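Local coordinates for protein alpha-1,2-mannosidase (Bacteroides thetaiotaomicron, PDB 2WW2) that hydrolyses alpha-mannosides with inversion of configuration, as a calcium-dependent glycoside hydrolase of family 92, at residues 225-237 with 246-258. Sequence-based numbering, arbitrary orientation.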
loop_
_atom_site.group_PDB
_atom_site.type_symbol
_atom_site.label_atom_id
_atom_site.label_comp_id
_atom_site.label_asym_id
_atom_site.label_seq_id
_atom_site.Cartn_x
_atom_site.Cartn_y
_atom_site.Cartn_z
ATOM N N ALA A 225 50.654 36.002 5.201
ATOM C CA ALA A 225 49.415 36.499 4.607
ATOM C C ALA A 225 49.553 36.640 3.092
ATOM O O ALA A 225 50.595 37.069 2.592
ATOM C CB ALA A 225 49.024 37.835 5.231
ATOM N N GLY A 226 48.505 36.282 2.357
ATOM C CA GLY A 226 48.548 36.370 0.901
ATOM C C GLY A 226 49.077 35.113 0.231
ATOM O O GLY A 226 48.896 34.934 -0.969
ATOM N N GLU A 227 49.739 34.240 0.989
ATOM C CA GLU A 227 50.282 33.012 0.412
ATOM C C GLU A 227 49.398 31.807 0.746
ATOM O O GLU A 227 48.584 31.870 1.651
ATOM C CB GLU A 227 51.731 32.765 0.871
ATOM C CG GLU A 227 52.721 33.838 0.394
ATOM C CD GLU A 227 54.180 33.457 0.657
ATOM O OE1 GLU A 227 54.470 32.296 1.034
ATOM O OE2 GLU A 227 55.048 34.328 0.489
ATOM N N LYS A 228 49.558 30.723 -0.000
ATOM C CA LYS A 228 48.771 29.514 0.228
ATOM C C LYS A 228 49.725 28.351 0.423
ATOM O O LYS A 228 50.811 28.334 -0.159
ATOM C CB LYS A 228 47.829 29.235 -0.949
ATOM C CG LYS A 228 46.785 30.354 -1.178
ATOM C CD LYS A 228 45.855 30.018 -2.346
ATOM C CE LYS A 228 46.616 30.043 -3.676
ATOM N NZ LYS A 228 45.694 29.878 -4.850
ATOM N N LEU A 229 49.316 27.387 1.244
ATOM C CA LEU A 229 50.079 26.163 1.424
ATOM C C LEU A 229 49.693 25.210 0.304
ATOM O O LEU A 229 48.500 25.039 0.015
ATOM C CB LEU A 229 49.706 25.513 2.765
ATOM C CG LEU A 229 50.407 24.197 3.122
ATOM C CD1 LEU A 229 51.882 24.454 3.479
ATOM C CD2 LEU A 229 49.680 23.515 4.272
ATOM N N THR A 230 50.685 24.588 -0.326
ATOM C CA THR A 230 50.417 23.488 -1.240
ATOM C C THR A 230 50.802 22.178 -0.564
ATOM O O THR A 230 51.824 22.105 0.119
ATOM C CB THR A 230 51.216 23.637 -2.544
ATOM O OG1 THR A 230 50.774 24.810 -3.233
ATOM C CG2 THR A 230 50.992 22.435 -3.443
ATOM N N ILE A 231 49.965 21.153 -0.721
ATOM C CA ILE A 231 50.286 19.818 -0.215
ATOM C C ILE A 231 50.231 18.896 -1.410
ATOM O O ILE A 231 49.228 18.870 -2.121
ATOM C CB ILE A 231 49.241 19.302 0.794
ATOM C CG1 ILE A 231 48.947 20.356 1.869
ATOM C CG2 ILE A 231 49.737 17.982 1.468
ATOM C CD1 ILE A 231 47.862 19.930 2.882
ATOM N N ARG A 232 51.302 18.140 -1.633
ATOM C CA ARG A 232 51.363 17.205 -2.754
ATOM C C ARG A 232 51.439 15.832 -2.161
ATOM O O ARG A 232 52.204 15.626 -1.226
ATOM C CB ARG A 232 52.623 17.434 -3.603
ATOM C CG ARG A 232 52.702 18.834 -4.183
ATOM C CD ARG A 232 54.043 19.095 -4.929
ATOM N NE ARG A 232 54.072 20.508 -5.274
ATOM C CZ ARG A 232 54.775 21.415 -4.608
ATOM N NH1 ARG A 232 55.562 21.044 -3.606
ATOM N NH2 ARG A 232 54.698 22.694 -4.956
ATOM N N THR A 233 50.670 14.890 -2.701
ATOM C CA THR A 233 50.641 13.548 -2.122
ATOM C C THR A 233 50.431 12.454 -3.187
ATOM O O THR A 233 49.823 12.694 -4.233
ATOM C CB THR A 233 49.578 13.475 -0.987
ATOM O OG1 THR A 233 49.672 12.230 -0.291
ATOM C CG2 THR A 233 48.155 13.638 -1.527
ATOM N N ALA A 234 50.990 11.270 -2.947
ATOM C CA ALA A 234 50.704 10.110 -3.782
ATOM C C ALA A 234 50.893 8.867 -2.933
ATOM O O ALA A 234 51.503 8.922 -1.860
ATOM C CB ALA A 234 51.620 10.060 -5.017
ATOM N N SER A 235 50.348 7.753 -3.400
ATOM C CA SER A 235 50.470 6.501 -2.667
ATOM C C SER A 235 50.706 5.350 -3.630
ATOM O O SER A 235 50.559 5.491 -4.858
ATOM C CB SER A 235 49.213 6.231 -1.816
ATOM O OG SER A 235 48.127 5.801 -2.635
ATOM N N SER A 236 51.059 4.205 -3.067
ATOM C CA SER A 236 51.302 2.997 -3.851
ATOM C C SER A 236 50.863 1.791 -3.025
ATOM O O SER A 236 50.939 1.824 -1.794
ATOM C CB SER A 236 52.801 2.864 -4.183
ATOM O OG SER A 236 53.065 1.641 -4.853
ATOM N N PHE A 237 50.433 0.727 -3.693
ATOM C CA PHE A 237 50.181 -0.538 -3.001
ATOM C C PHE A 237 51.395 -1.461 -3.060
ATOM O O PHE A 237 51.396 -2.524 -2.451
ATOM C CB PHE A 237 48.942 -1.242 -3.589
ATOM C CG PHE A 237 47.657 -0.564 -3.238
ATOM C CD1 PHE A 237 47.084 -0.744 -1.980
ATOM C CD2 PHE A 237 47.041 0.291 -4.143
ATOM C CE1 PHE A 237 45.892 -0.099 -1.631
ATOM C CE2 PHE A 237 45.868 0.944 -3.805
ATOM C CZ PHE A 237 45.292 0.741 -2.535
ATOM N N ASN A 246 55.480 7.299 -8.175
ATOM C CA ASN A 246 54.155 7.843 -8.485
ATOM C C ASN A 246 54.105 9.336 -8.198
ATOM O O ASN A 246 53.614 10.103 -9.015
ATOM C CB ASN A 246 53.048 7.140 -7.681
ATOM C CG ASN A 246 52.906 5.671 -8.051
ATOM O OD1 ASN A 246 53.438 5.236 -9.068
ATOM N ND2 ASN A 246 52.175 4.909 -7.236
ATOM N N PHE A 247 54.616 9.731 -7.030
ATOM C CA PHE A 247 54.668 11.149 -6.635
ATOM C C PHE A 247 55.447 11.967 -7.663
ATOM O O PHE A 247 54.995 13.028 -8.122
ATOM C CB PHE A 247 55.339 11.277 -5.259
ATOM C CG PHE A 247 55.483 12.708 -4.758
ATOM C CD1 PHE A 247 54.564 13.245 -3.844
ATOM C CD2 PHE A 247 56.552 13.494 -5.167
ATOM C CE1 PHE A 247 54.701 14.547 -3.365
ATOM C CE2 PHE A 247 56.693 14.800 -4.700
ATOM C CZ PHE A 247 55.769 15.324 -3.791
ATOM N N ASN A 248 56.623 11.471 -8.027
ATOM C CA ASN A 248 57.500 12.225 -8.931
ATOM C C ASN A 248 56.950 12.318 -10.340
ATOM O O ASN A 248 57.103 13.346 -11.020
ATOM C CB ASN A 248 58.912 11.645 -8.907
ATOM C CG ASN A 248 59.658 12.036 -7.654
ATOM O OD1 ASN A 248 59.606 13.194 -7.229
ATOM N ND2 ASN A 248 60.364 11.079 -7.053
ATOM N N ARG A 249 56.267 11.268 -10.776
ATOM C CA ARG A 249 55.694 11.300 -12.100
ATOM C C ARG A 249 54.450 12.176 -12.168
ATOM O O ARG A 249 54.237 12.866 -13.166
ATOM C CB ARG A 249 55.349 9.895 -12.587
ATOM C CG ARG A 249 55.040 9.873 -14.077
ATOM C CD ARG A 249 54.771 8.476 -14.587
ATOM N NE ARG A 249 55.925 7.578 -14.501
ATOM C CZ ARG A 249 55.990 6.506 -13.713
ATOM N NH1 ARG A 249 54.986 6.216 -12.880
ATOM N NH2 ARG A 249 57.066 5.729 -13.741
ATOM N N GLU A 250 53.624 12.147 -11.120
ATOM C CA GLU A 250 52.271 12.698 -11.241
ATOM C C GLU A 250 52.054 14.052 -10.573
ATOM O O GLU A 250 51.230 14.841 -11.051
ATOM C CB GLU A 250 51.214 11.695 -10.736
ATOM C CG GLU A 250 51.195 10.354 -11.501
ATOM C CD GLU A 250 50.101 9.391 -11.032
ATOM O OE1 GLU A 250 49.088 9.860 -10.461
ATOM O OE2 GLU A 250 50.264 8.152 -11.240
ATOM N N VAL A 251 52.726 14.322 -9.457
ATOM C CA VAL A 251 52.379 15.550 -8.709
ATOM C C VAL A 251 53.561 16.442 -8.311
ATOM O O VAL A 251 53.361 17.592 -7.896
ATOM C CB VAL A 251 51.529 15.243 -7.429
ATOM C CG1 VAL A 251 50.114 14.736 -7.811
ATOM C CG2 VAL A 251 52.255 14.235 -6.522
ATOM N N ALA A 252 54.784 15.928 -8.421
ATOM C CA ALA A 252 55.953 16.705 -8.001
ATOM C C ALA A 252 55.933 18.076 -8.664
ATOM O O ALA A 252 55.660 18.174 -9.852
ATOM C CB ALA A 252 57.267 15.956 -8.334
ATOM N N ASP A 253 56.194 19.125 -7.884
ATOM C CA ASP A 253 56.294 20.509 -8.390
ATOM C C ASP A 253 54.972 21.144 -8.798
ATOM O O ASP A 253 54.955 22.292 -9.227
ATOM C CB ASP A 253 57.244 20.611 -9.583
ATOM C CG ASP A 253 58.643 20.131 -9.259
ATOM O OD1 ASP A 253 59.203 19.384 -10.087
ATOM O OD2 ASP A 253 59.168 20.479 -8.179
ATOM N N ALA A 254 53.871 20.407 -8.717
ATOM C CA ALA A 254 52.614 20.955 -9.218
ATOM C C ALA A 254 51.893 21.778 -8.162
ATOM O O ALA A 254 52.075 21.556 -6.956
ATOM C CB ALA A 254 51.702 19.834 -9.718
ATOM N N ASP A 255 51.065 22.720 -8.609
ATOM C CA ASP A 255 50.109 23.356 -7.700
ATOM C C ASP A 255 48.713 22.829 -8.032
ATOM O O ASP A 255 48.576 22.085 -8.992
ATOM C CB ASP A 255 50.191 24.881 -7.767
ATOM C CG ASP A 255 49.909 25.436 -9.151
ATOM O OD1 ASP A 255 49.393 24.722 -10.041
ATOM O OD2 ASP A 255 50.211 26.623 -9.351
ATOM N N VAL A 256 47.692 23.188 -7.253
ATOM C CA VAL A 256 46.358 22.615 -7.464
ATOM C C VAL A 256 45.783 23.008 -8.830
ATOM O O VAL A 256 45.090 22.219 -9.471
ATOM C CB VAL A 256 45.356 22.954 -6.320
ATOM C CG1 VAL A 256 44.936 24.416 -6.375
ATOM C CG2 VAL A 256 44.107 22.037 -6.409
ATOM N N GLN A 257 46.109 24.209 -9.289
ATOM C CA GLN A 257 45.638 24.672 -10.601
ATOM C C GLN A 257 46.121 23.760 -11.730
ATOM O O GLN A 257 45.373 23.472 -12.669
ATOM C CB GLN A 257 46.109 26.114 -10.862
ATOM C CG GLN A 257 45.399 27.177 -9.979
ATOM C CD GLN A 257 45.770 27.115 -8.485
ATOM O OE1 GLN A 257 46.868 26.648 -8.096
ATOM N NE2 GLN A 257 44.839 27.601 -7.632
ATOM N N LEU A 258 47.372 23.311 -11.645
ATOM C CA LEU A 258 47.926 22.428 -12.678
ATOM C C LEU A 258 47.185 21.083 -12.703
ATOM O O LEU A 258 46.751 20.627 -13.766
ATOM C CB LEU A 258 49.428 22.187 -12.479
ATOM C CG LEU A 258 50.107 21.379 -13.608
ATOM C CD1 LEU A 258 50.139 22.183 -14.902
ATOM C CD2 LEU A 258 51.539 20.942 -13.235
HETATM O O HOH W 1 47.476 27.053 -5.006
HETATM O O HOH W 2 48.332 24.392 -4.644
HETATM O O HOH W 3 53.929 24.344 -7.205
#
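Strand 229-236 and the C-terminal residues 246-250 of helix 240-250 run 129° apart, their axes approaching to 7.6 Å, with A234 set against F247 and R232 against V251. The small methyl of A234 permits this closeness: its CB lies 3.6 Å from CA of F247. With CG anti to the backbone N (chi1 178°), the F247 ring extends along the strand; its CE1 comes 3.6 Å from CB of R232, and the backbone O of R232 lies in plane at the ring edge, where the aromatic hydrogens are slightly positive. V251 CG2 covers one face of that ring near its rim. At the C-terminal end of the strand the amide of N246 donates from ND2 to S235 O (2.9 Å), the acceptor lying in the amide plane; ND2 also bonds E303. The contact packs a strand of the beta-rich region, flanked by strands 130-136 and 182-188, against the next two helices, 240-250 and 256-271; in family 92 enzymes helices connect a beta-sandwich to the (alpha/alpha)6 catalytic domain. R232 reaches the type II turn V251-A254 with a chain extended from CG to NE, and NE donates to A254 O (2.8 Å, N-H...O 157°) in the guanidinium plane. T230 CG2 lies over the rim of one guanidinium face, NH1 forms a salt bridge with E187, and a water links NH2 to D253 O. Arginine suits the place: its N-H groups serve A254 O, E187 and the water, its flat face the T230 methyl. Toward the N-terminal end of the strand, a second water joins T230 OG1 to V256 N.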